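Local coordinates for N-acetylneuraminate lyase (Fusobacterium nucleatum subsp. nucleatum ATCC 25586, PDB 5ZKA), which belongs to the dihydrodipicolinate synthetase family of lyases and folds as a TIM barrel with additional helices at its C-terminal end, at residues T138-T143 with F169-I174; V27-D32 with T267-L272. One frame throughout, in Å; residues are numbered along the deposited sequence.

Contact 1. Residues T138-T143 with F169-I174; sequences TIVRET and FENEKI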
ATOM      1  N   THR A 138      -4.644 -22.240  21.308  1.00 31.96           N
ATOM      2  CA  THR A 138      -5.435 -23.436  21.568  1.00 33.89           C
ATOM      3  C   THR A 138      -5.479 -24.341  20.342  1.00 33.02           C
ATOM      4  O   THR A 138      -5.323 -25.562  20.454  1.00 30.62           O
ATOM      5  CB  THR A 138      -6.851 -23.047  22.009  1.00 34.65           C
ATOM      6  OG1 THR A 138      -6.800 -22.357  23.269  1.00 32.52           O
ATOM      7  CG2 THR A 138      -7.746 -24.273  22.130  1.00 32.77           C
ATOM      8  N   ILE A 139      -5.689 -23.765  19.156  1.00 28.87           N
ATOM      9  CA  ILE A 139      -5.702 -24.600  17.960  1.00 30.25           C
ATOM     10  C   ILE A 139      -4.358 -25.290  17.784  1.00 29.52           C
ATOM     11  O   ILE A 139      -4.292 -26.481  17.453  1.00 32.85           O
ATOM     12  CB  ILE A 139      -6.084 -23.770  16.720  1.00 28.43           C
ATOM     13  CG1 ILE A 139      -7.455 -23.111  16.925  1.00 29.19           C
ATOM     14  CG2 ILE A 139      -6.081 -24.663  15.475  1.00 34.93           C
ATOM     15  CD1 ILE A 139      -7.800 -22.034  15.882  1.00 32.37           C
ATOM     16  N   VAL A 140      -3.263 -24.554  17.993  1.00 33.60           N
ATOM     17  CA  VAL A 140      -1.930 -25.139  17.843  1.00 32.98           C
ATOM     18  C   VAL A 140      -1.721 -26.244  18.869  1.00 32.75           C
ATOM     19  O   VAL A 140      -1.339 -27.374  18.531  1.00 33.88           O
ATOM     20  CB  VAL A 140      -0.854 -24.044  17.963  1.00 33.24           C
ATOM     21  CG1 VAL A 140       0.532 -24.659  18.058  1.00 32.92           C
ATOM     22  CG2 VAL A 140      -0.949 -23.080  16.785  1.00 33.45           C
ATOM     23  N   ARG A 141      -2.002 -25.938  20.135  1.00 29.08           N
ATOM     24  CA  ARG A 141      -1.836 -26.910  21.217  1.00 32.70           C
ATOM     25  C   ARG A 141      -2.631 -28.187  20.963  1.00 36.59           C
ATOM     26  O   ARG A 141      -2.125 -29.301  21.151  1.00 38.67           O
ATOM     27  CB  ARG A 141      -2.263 -26.263  22.531  1.00 33.06           C
ATOM     28  CG  ARG A 141      -2.133 -27.143  23.734  1.00 39.89           C
ATOM     29  CD  ARG A 141      -2.367 -26.336  25.003  1.00 44.64           C
ATOM     30  NE  ARG A 141      -3.757 -25.901  25.139  1.00 48.06           N
ATOM     31  CZ  ARG A 141      -4.154 -24.631  25.070  1.00 49.15           C
ATOM     32  NH1 ARG A 141      -3.267 -23.668  24.869  1.00 38.71           N
ATOM     33  NH2 ARG A 141      -5.436 -24.327  25.214  1.00 53.83           N
ATOM     34  N   GLU A 142      -3.887 -28.047  20.547  1.00 37.23           N
ATOM     35  CA  GLU A 142      -4.763 -29.206  20.435  1.00 38.91           C
ATOM     36  C   GLU A 142      -4.505 -30.029  19.176  1.00 39.87           C
ATOM     37  O   GLU A 142      -4.873 -31.209  19.143  1.00 41.64           O
ATOM     38  CB  GLU A 142      -6.223 -28.754  20.476  1.00 38.85           C
ATOM     39  CG  GLU A 142      -6.647 -28.156  21.813  1.00 43.11           C
ATOM     40  CD  GLU A 142      -6.760 -29.211  22.915  1.00 56.45           C
ATOM     41  OE1 GLU A 142      -7.374 -30.274  22.671  1.00 60.39           O
ATOM     42  OE2 GLU A 142      -6.235 -28.975  24.026  1.00 59.45           O
ATOM     43  N   THR A 143      -3.884 -29.446  18.150  1.00 34.25           N
ATOM     44  CA  THR A 143      -3.571 -30.182  16.928  1.00 32.11           C
ATOM     45  C   THR A 143      -2.110 -30.601  16.822  1.00 35.81           C
ATOM     46  O   THR A 143      -1.810 -31.581  16.138  1.00 38.31           O
ATOM     47  CB  THR A 143      -3.919 -29.347  15.680  1.00 34.02           C
ATOM     48  OG1 THR A 143      -3.104 -28.169  15.638  1.00 36.99           O
ATOM     49  CG2 THR A 143      -5.388 -28.938  15.694  1.00 32.61           C
ATOM     50  N   PHE A 169       3.785 -14.464  17.425  1.00 33.82           N
ATOM     51  CA  PHE A 169       4.964 -15.094  16.842  1.00 30.98           C
ATOM     52  C   PHE A 169       5.954 -15.621  17.876  1.00 36.74           C
ATOM     53  O   PHE A 169       6.929 -16.265  17.471  1.00 35.01           O
ATOM     54  CB  PHE A 169       5.672 -14.115  15.909  1.00 29.81           C
ATOM     55  CG  PHE A 169       5.015 -13.972  14.564  1.00 30.08           C
ATOM     56  CD1 PHE A 169       4.473 -15.071  13.910  1.00 29.82           C
ATOM     57  CD2 PHE A 169       4.960 -12.732  13.940  1.00 30.27           C
ATOM     58  CE1 PHE A 169       3.886 -14.935  12.662  1.00 28.75           C
ATOM     59  CE2 PHE A 169       4.371 -12.580  12.695  1.00 29.29           C
ATOM     60  CZ  PHE A 169       3.834 -13.676  12.052  1.00 28.38           C
ATOM     61  N   GLU A 170       5.752 -15.394  19.181  1.00 35.90           N
ATOM     62  CA  GLU A 170       6.603 -16.075  20.159  1.00 39.50           C
ATOM     63  C   GLU A 170       6.356 -17.578  20.178  1.00 40.85           C
ATOM     64  O   GLU A 170       7.241 -18.338  20.591  1.00 40.27           O
ATOM     65  CB  GLU A 170       6.396 -15.502  21.567  1.00 48.14           C
ATOM     66  CG  GLU A 170       6.243 -14.001  21.600  1.00 62.88           C
ATOM     67  CD  GLU A 170       6.195 -13.420  22.999  1.00 81.21           C
ATOM     68  OE1 GLU A 170       6.447 -12.202  23.133  1.00 88.32           O
ATOM     69  OE2 GLU A 170       5.906 -14.168  23.958  1.00 87.73           O
ATOM     70  N   ASN A 171       5.177 -18.017  19.740  1.00 37.66           N
ATOM     71  CA  ASN A 171       4.889 -19.439  19.587  1.00 37.01           C
ATOM     72  C   ASN A 171       5.644 -19.982  18.372  1.00 37.53           C
ATOM     73  O   ASN A 171       5.420 -19.536  17.240  1.00 38.48           O
ATOM     74  CB  ASN A 171       3.378 -19.637  19.438  1.00 37.31           C
ATOM     75  CG  ASN A 171       2.950 -21.096  19.568  1.00 38.27           C
ATOM     76  OD1 ASN A 171       3.600 -22.004  19.047  1.00 34.28           O
ATOM     77  ND2 ASN A 171       1.822 -21.318  20.239  1.00 37.91           N
ATOM     78  N   GLU A 172       6.540 -20.950  18.600  1.00 36.83           N
ATOM     79  CA  GLU A 172       7.379 -21.455  17.514  1.00 39.96           C
ATOM     80  C   GLU A 172       6.582 -22.167  16.424  1.00 39.02           C
ATOM     81  O   GLU A 172       7.095 -22.338  15.313  1.00 40.13           O
ATOM     82  CB  GLU A 172       8.448 -22.397  18.073  1.00 48.67           C
ATOM     83  CG  GLU A 172       7.913 -23.409  19.091  1.00 67.23           C
ATOM     84  CD  GLU A 172       8.160 -22.991  20.536  1.00 78.41           C
ATOM     85  OE1 GLU A 172       9.142 -23.485  21.134  1.00 83.89           O
ATOM     86  OE2 GLU A 172       7.374 -22.173  21.072  1.00 75.82           O
ATOM     87  N   LYS A 173       5.351 -22.592  16.704  1.00 35.21           N
ATOM     88  CA  LYS A 173       4.534 -23.257  15.697  1.00 31.61           C
ATOM     89  C   LYS A 173       3.618 -22.299  14.944  1.00 30.41           C
ATOM     90  O   LYS A 173       2.939 -22.730  14.003  1.00 33.84           O
ATOM     91  CB  LYS A 173       3.701 -24.376  16.338  1.00 33.13           C
ATOM     92  CG  LYS A 173       4.524 -25.631  16.645  1.00 35.80           C
ATOM     93  CD  LYS A 173       3.634 -26.832  16.932  1.00 41.99           C
ATOM     94  CE  LYS A 173       4.461 -28.063  17.223  1.00 51.80           C
ATOM     95  NZ  LYS A 173       3.596 -29.230  17.546  1.00 57.35           N
ATOM     96  N   ILE A 174       3.571 -21.027  15.329  1.00 29.76           N
ATOM     97  CA  ILE A 174       2.867 -20.014  14.559  1.00 29.19           C
ATOM     98  C   ILE A 174       3.903 -19.441  13.600  1.00 34.53           C
ATOM     99  O   ILE A 174       4.696 -18.575  13.971  1.00 31.53           O
ATOM    100  CB  ILE A 174       2.234 -18.947  15.452  1.00 32.66           C
ATOM    101  CG1 ILE A 174       1.147 -19.584  16.333  1.00 33.90           C
ATOM    102  CG2 ILE A 174       1.636 -17.840  14.616  1.00 30.87           C
ATOM    103  CD1 ILE A 174       0.526 -18.630  17.363  1.00 32.34           C
TER

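Contact 2. Residues V27-D32 with T267-L272; sequences VPYNED and TIKEIL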
ATOM      1  N   VAL A  27     -14.498 -23.743  -4.844  1.00 28.48           N
ATOM      2  CA  VAL A  27     -15.251 -24.978  -4.670  1.00 29.83           C
ATOM      3  C   VAL A  27     -16.514 -24.881  -5.507  1.00 27.53           C
ATOM      4  O   VAL A  27     -17.233 -23.883  -5.412  1.00 29.69           O
ATOM      5  CB  VAL A  27     -15.605 -25.248  -3.197  1.00 29.30           C
ATOM      6  CG1 VAL A  27     -16.461 -26.523  -3.088  1.00 28.70           C
ATOM      7  CG2 VAL A  27     -14.332 -25.378  -2.383  1.00 35.07           C
ATOM      8  N   PRO A  28     -16.812 -25.874  -6.357  1.00 31.45           N
ATOM      9  CA  PRO A  28     -18.060 -25.837  -7.119  1.00 33.82           C
ATOM     10  C   PRO A  28     -19.195 -26.481  -6.347  1.00 32.95           C
ATOM     11  O   PRO A  28     -19.073 -27.603  -5.835  1.00 32.17           O
ATOM     12  CB  PRO A  28     -17.715 -26.616  -8.395  1.00 34.88           C
ATOM     13  CG  PRO A  28     -16.679 -27.596  -7.962  1.00 36.63           C
ATOM     14  CD  PRO A  28     -15.916 -26.952  -6.808  1.00 33.61           C
ATOM     15  N   TYR A  29     -20.308 -25.764  -6.257  1.00 30.87           N
ATOM     16  CA  TYR A  29     -21.480 -26.212  -5.527  1.00 29.74           C
ATOM     17  C   TYR A  29     -22.618 -26.467  -6.502  1.00 30.93           C
ATOM     18  O   TYR A  29     -22.714 -25.816  -7.544  1.00 35.46           O
ATOM     19  CB  TYR A  29     -21.903 -25.175  -4.472  1.00 30.93           C
ATOM     20  CG  TYR A  29     -20.834 -24.931  -3.436  1.00 28.90           C
ATOM     21  CD1 TYR A  29     -20.671 -25.803  -2.358  1.00 28.32           C
ATOM     22  CD2 TYR A  29     -19.969 -23.844  -3.542  1.00 31.37           C
ATOM     23  CE1 TYR A  29     -19.669 -25.595  -1.405  1.00 28.02           C
ATOM     24  CE2 TYR A  29     -18.967 -23.620  -2.593  1.00 30.11           C
ATOM     25  CZ  TYR A  29     -18.825 -24.498  -1.528  1.00 31.42           C
ATOM     26  OH  TYR A  29     -17.831 -24.277  -0.602  1.00 34.11           O
ATOM     27  N   ASN A  30     -23.464 -27.440  -6.167  1.00 32.18           N
ATOM     28  CA  ASN A  30     -24.667 -27.690  -6.943  1.00 37.08           C
ATOM     29  C   ASN A  30     -25.730 -26.651  -6.589  1.00 41.78           C
ATOM     30  O   ASN A  30     -25.532 -25.794  -5.720  1.00 38.00           O
ATOM     31  CB  ASN A  30     -25.170 -29.111  -6.696  1.00 37.54           C
ATOM     32  CG  ASN A  30     -24.172 -30.161  -7.137  1.00 45.29           C
ATOM     33  OD1 ASN A  30     -23.663 -30.105  -8.255  1.00 45.32           O
ATOM     34  ND2 ASN A  30     -23.887 -31.124  -6.260  1.00 42.87           N
ATOM     35  N   GLU A  31     -26.878 -26.737  -7.268  1.00 44.23           N
ATOM     36  CA  GLU A  31     -27.959 -25.782  -7.025  1.00 47.44           C
ATOM     37  C   GLU A  31     -28.383 -25.781  -5.560  1.00 48.08           C
ATOM     38  O   GLU A  31     -28.625 -24.716  -4.976  1.00 47.82           O
ATOM     39  CB  GLU A  31     -29.151 -26.102  -7.929  1.00 55.15           C
ATOM     40  CG  GLU A  31     -28.989 -25.637  -9.369  1.00 70.16           C
ATOM     41  CD  GLU A  31     -29.607 -26.606 -10.365  1.00 83.52           C
ATOM     42  OE1 GLU A  31     -29.036 -26.781 -11.467  1.00 82.61           O
ATOM     43  OE2 GLU A  31     -30.661 -27.198 -10.042  1.00 88.44           O
ATOM     44  N   ASP A  32     -28.463 -26.961  -4.942  1.00 39.88           N
ATOM     45  CA  ASP A  32     -28.897 -27.071  -3.554  1.00 42.12           C
ATOM     46  C   ASP A  32     -27.776 -26.792  -2.554  1.00 39.08           C
ATOM     47  O   ASP A  32     -27.961 -27.039  -1.354  1.00 43.09           O
ATOM     48  CB  ASP A  32     -29.505 -28.457  -3.304  1.00 48.13           C
ATOM     49  CG  ASP A  32     -28.468 -29.580  -3.327  1.00 53.53           C
ATOM     50  OD1 ASP A  32     -27.375 -29.390  -3.897  1.00 50.48           O
ATOM     51  OD2 ASP A  32     -28.756 -30.666  -2.779  1.00 58.36           O
ATOM     52  N   THR A 267     -17.277 -14.502 -11.621  1.00 26.39           N
ATOM     53  CA  THR A 267     -16.489 -14.331 -12.845  1.00 24.72           C
ATOM     54  C   THR A 267     -15.335 -15.321 -12.904  1.00 23.70           C
ATOM     55  O   THR A 267     -15.055 -15.885 -13.968  1.00 27.59           O
ATOM     56  CB  THR A 267     -15.982 -12.889 -12.941  1.00 25.37           C
ATOM     57  OG1 THR A 267     -17.112 -12.019 -13.073  1.00 27.67           O
ATOM     58  CG2 THR A 267     -15.072 -12.691 -14.167  1.00 24.83           C
ATOM     59  N   ILE A 268     -14.671 -15.570 -11.769  1.00 24.03           N
ATOM     60  CA  ILE A 268     -13.637 -16.605 -11.746  1.00 28.13           C
ATOM     61  C   ILE A 268     -14.238 -17.955 -12.121  1.00 26.73           C
ATOM     62  O   ILE A 268     -13.682 -18.697 -12.946  1.00 27.27           O
ATOM     63  CB  ILE A 268     -12.938 -16.648 -10.372  1.00 30.97           C
ATOM     64  CG1 ILE A 268     -12.197 -15.322 -10.119  1.00 30.83           C
ATOM     65  CG2 ILE A 268     -11.981 -17.858 -10.293  1.00 30.02           C
ATOM     66  CD1 ILE A 268     -11.636 -15.165  -8.722  1.00 27.35           C
ATOM     67  N   LYS A 269     -15.402 -18.284 -11.547  1.00 27.79           N
ATOM     68  CA  LYS A 269     -16.039 -19.556 -11.886  1.00 26.23           C
ATOM     69  C   LYS A 269     -16.461 -19.590 -13.350  1.00 32.12           C
ATOM     70  O   LYS A 269     -16.345 -20.635 -14.010  1.00 32.10           O
ATOM     71  CB  LYS A 269     -17.232 -19.812 -10.967  1.00 26.56           C
ATOM     72  CG  LYS A 269     -16.811 -20.119  -9.546  1.00 32.79           C
ATOM     73  CD  LYS A 269     -17.920 -20.787  -8.756  1.00 32.69           C
ATOM     74  CE  LYS A 269     -17.451 -21.127  -7.344  1.00 40.11           C
ATOM     75  NZ  LYS A 269     -18.568 -21.568  -6.464  1.00 39.22           N
ATOM     76  N   GLU A 270     -16.938 -18.459 -13.886  1.00 29.30           N
ATOM     77  CA  GLU A 270     -17.335 -18.440 -15.293  1.00 34.12           C
ATOM     78  C   GLU A 270     -16.131 -18.612 -16.214  1.00 29.91           C
ATOM     79  O   GLU A 270     -16.219 -19.311 -17.229  1.00 31.11           O
ATOM     80  CB  GLU A 270     -18.081 -17.144 -15.621  1.00 36.28           C
ATOM     81  CG  GLU A 270     -18.626 -17.070 -17.055  1.00 36.45           C
ATOM     82  CD  GLU A 270     -19.733 -18.087 -17.348  1.00 46.76           C
ATOM     83  OE1 GLU A 270     -20.263 -18.717 -16.403  1.00 46.85           O
ATOM     84  OE2 GLU A 270     -20.078 -18.245 -18.536  1.00 53.24           O
ATOM     85  N   ILE A 271     -15.000 -17.984 -15.884  1.00 27.54           N
ATOM     86  CA  ILE A 271     -13.806 -18.135 -16.712  1.00 30.20           C
ATOM     87  C   ILE A 271     -13.275 -19.563 -16.635  1.00 29.09           C
ATOM     88  O   ILE A 271     -12.793 -20.117 -17.630  1.00 30.36           O
ATOM     89  CB  ILE A 271     -12.745 -17.101 -16.289  1.00 31.78           C
ATOM     90  CG1 ILE A 271     -13.236 -15.697 -16.653  1.00 35.48           C
ATOM     91  CG2 ILE A 271     -11.407 -17.392 -16.971  1.00 29.53           C
ATOM     92  CD1 ILE A 271     -12.307 -14.564 -16.244  1.00 35.05           C
ATOM     93  N   LEU A 272     -13.342 -20.180 -15.450  1.00 29.33           N
ATOM     94  CA  LEU A 272     -12.966 -21.584 -15.349  1.00 28.16           C
ATOM     95  C   LEU A 272     -13.817 -22.429 -16.284  1.00 33.33           C
ATOM     96  O   LEU A 272     -13.303 -23.329 -16.953  1.00 32.53           O
ATOM     97  CB  LEU A 272     -13.088 -22.059 -13.899  1.00 28.04           C
ATOM     98  CG  LEU A 272     -11.932 -21.658 -12.965  1.00 28.35           C
ATOM     99  CD1 LEU A 272     -12.278 -21.867 -11.484  1.00 23.96           C
ATOM    100  CD2 LEU A 272     -10.666 -22.432 -13.320  1.00 25.89           C
TER

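Contact 1. Residues T138-T143 with F169-I174
Val140, near the end of helix 129-143, packs against Asn171, Lys173 and Ile174 in the loop that closes a beta-alpha-beta crossover of the TIM barrel, between helix 162-169 and strand 174-176. Lys173 runs past the valine. Its CB makes the closest approach, 3.6 Å from Val140 CG1, and with the chain extended beyond CG its CD still lies 4.0 Å from the same CG1 methyl. Beyond CD the chain leaves Val140, and NZ is bound by the carbonyl oxygen of Gly144, just past the last turn of the helix. The CB-to-CD part of the lysine thus crosses Val140 CG1 at a slant, while its ammonium group ties the loop to the end of the helix. Val140 serves both ends of the turn because its CG1 stands anti to the backbone N (chi1 170°), which leaves CG2 to meet Ile174 CG1 at 4.1 Å, the two side chains crossing nearly at right angles.

Asn171 brings its amide up to the valine, OD1 being 4.2 Å from Val140 CG1. The Asx turn that this residue forms lies within a type I turn from Asn171 to Ile174, which Ile174 N closes by bonding to Asn171 O at 3.0 Å. Both ends of the amide are fixed: Asn171 OD1 accepts a hydrogen bond from the backbone N of Lys173 at 3.0 Å (N-H...O angle 158°), and Asn171 ND2 is held by Glu137 OE2, one turn before Val140 on the same helix.

Contact 2. Residues V27-D32 with T267-L272
Lys269 reaches from helix 264-274 to the loop after strand 20-24, where its NZ donates to Val27 O at 2.9 Å. The donor is tilted 23° from the carbonyl plane, and CE follows it closely, 3.4 Å from Val27 O. An extended chain beyond CG spans the gap between the backbones, whose nearest CA atoms, those of Pro28 and Lys269, are 8.1 Å apart. The tight part of the contact is therefore concentrated at the lysine tip. NZ also lies by the edge of the Tyr29 ring, near its plane, 4.0 Å from CD2, while Val27 CG1 sits over one face of that ring, toward its rim. NZ donates to Tyr281 O as well and forms a salt bridge with Glu64 OE2, which would be expected to offset the buried positive charge. Toward Asn30, Glu31 and Asp32 the loop turns away from the helix into solvent, and Glu31 is poorly ordered. Tyr29 OH binds Gly63 O, so both segments meet the end of the GxxGE sequence motif, a signature of this TIM-barrel family that here follows strand 55-58.

Contacts 1 and 2 lie on opposite sides of the chain's centre, their own centres 34 Å apart and their nearest atoms about 19 Å apart. Along the chain, contact 1 is nested within the loop that contact 2 closes: 27-32 comes first, then 138-143 and 169-174, and 267-272 last. The two share the parallel barrel at different ends of its strands. In contact 1 a barrel helix meets the loop entering strand 174-176, whereas in contact 2 the loop leaving strand 20-24 receives a lysine from beyond the last barrel strand, 217-220. One joins helix 129-143 to the loop after helix 162-169; the other ties helix 264-274 to the loop after the first barrel strand.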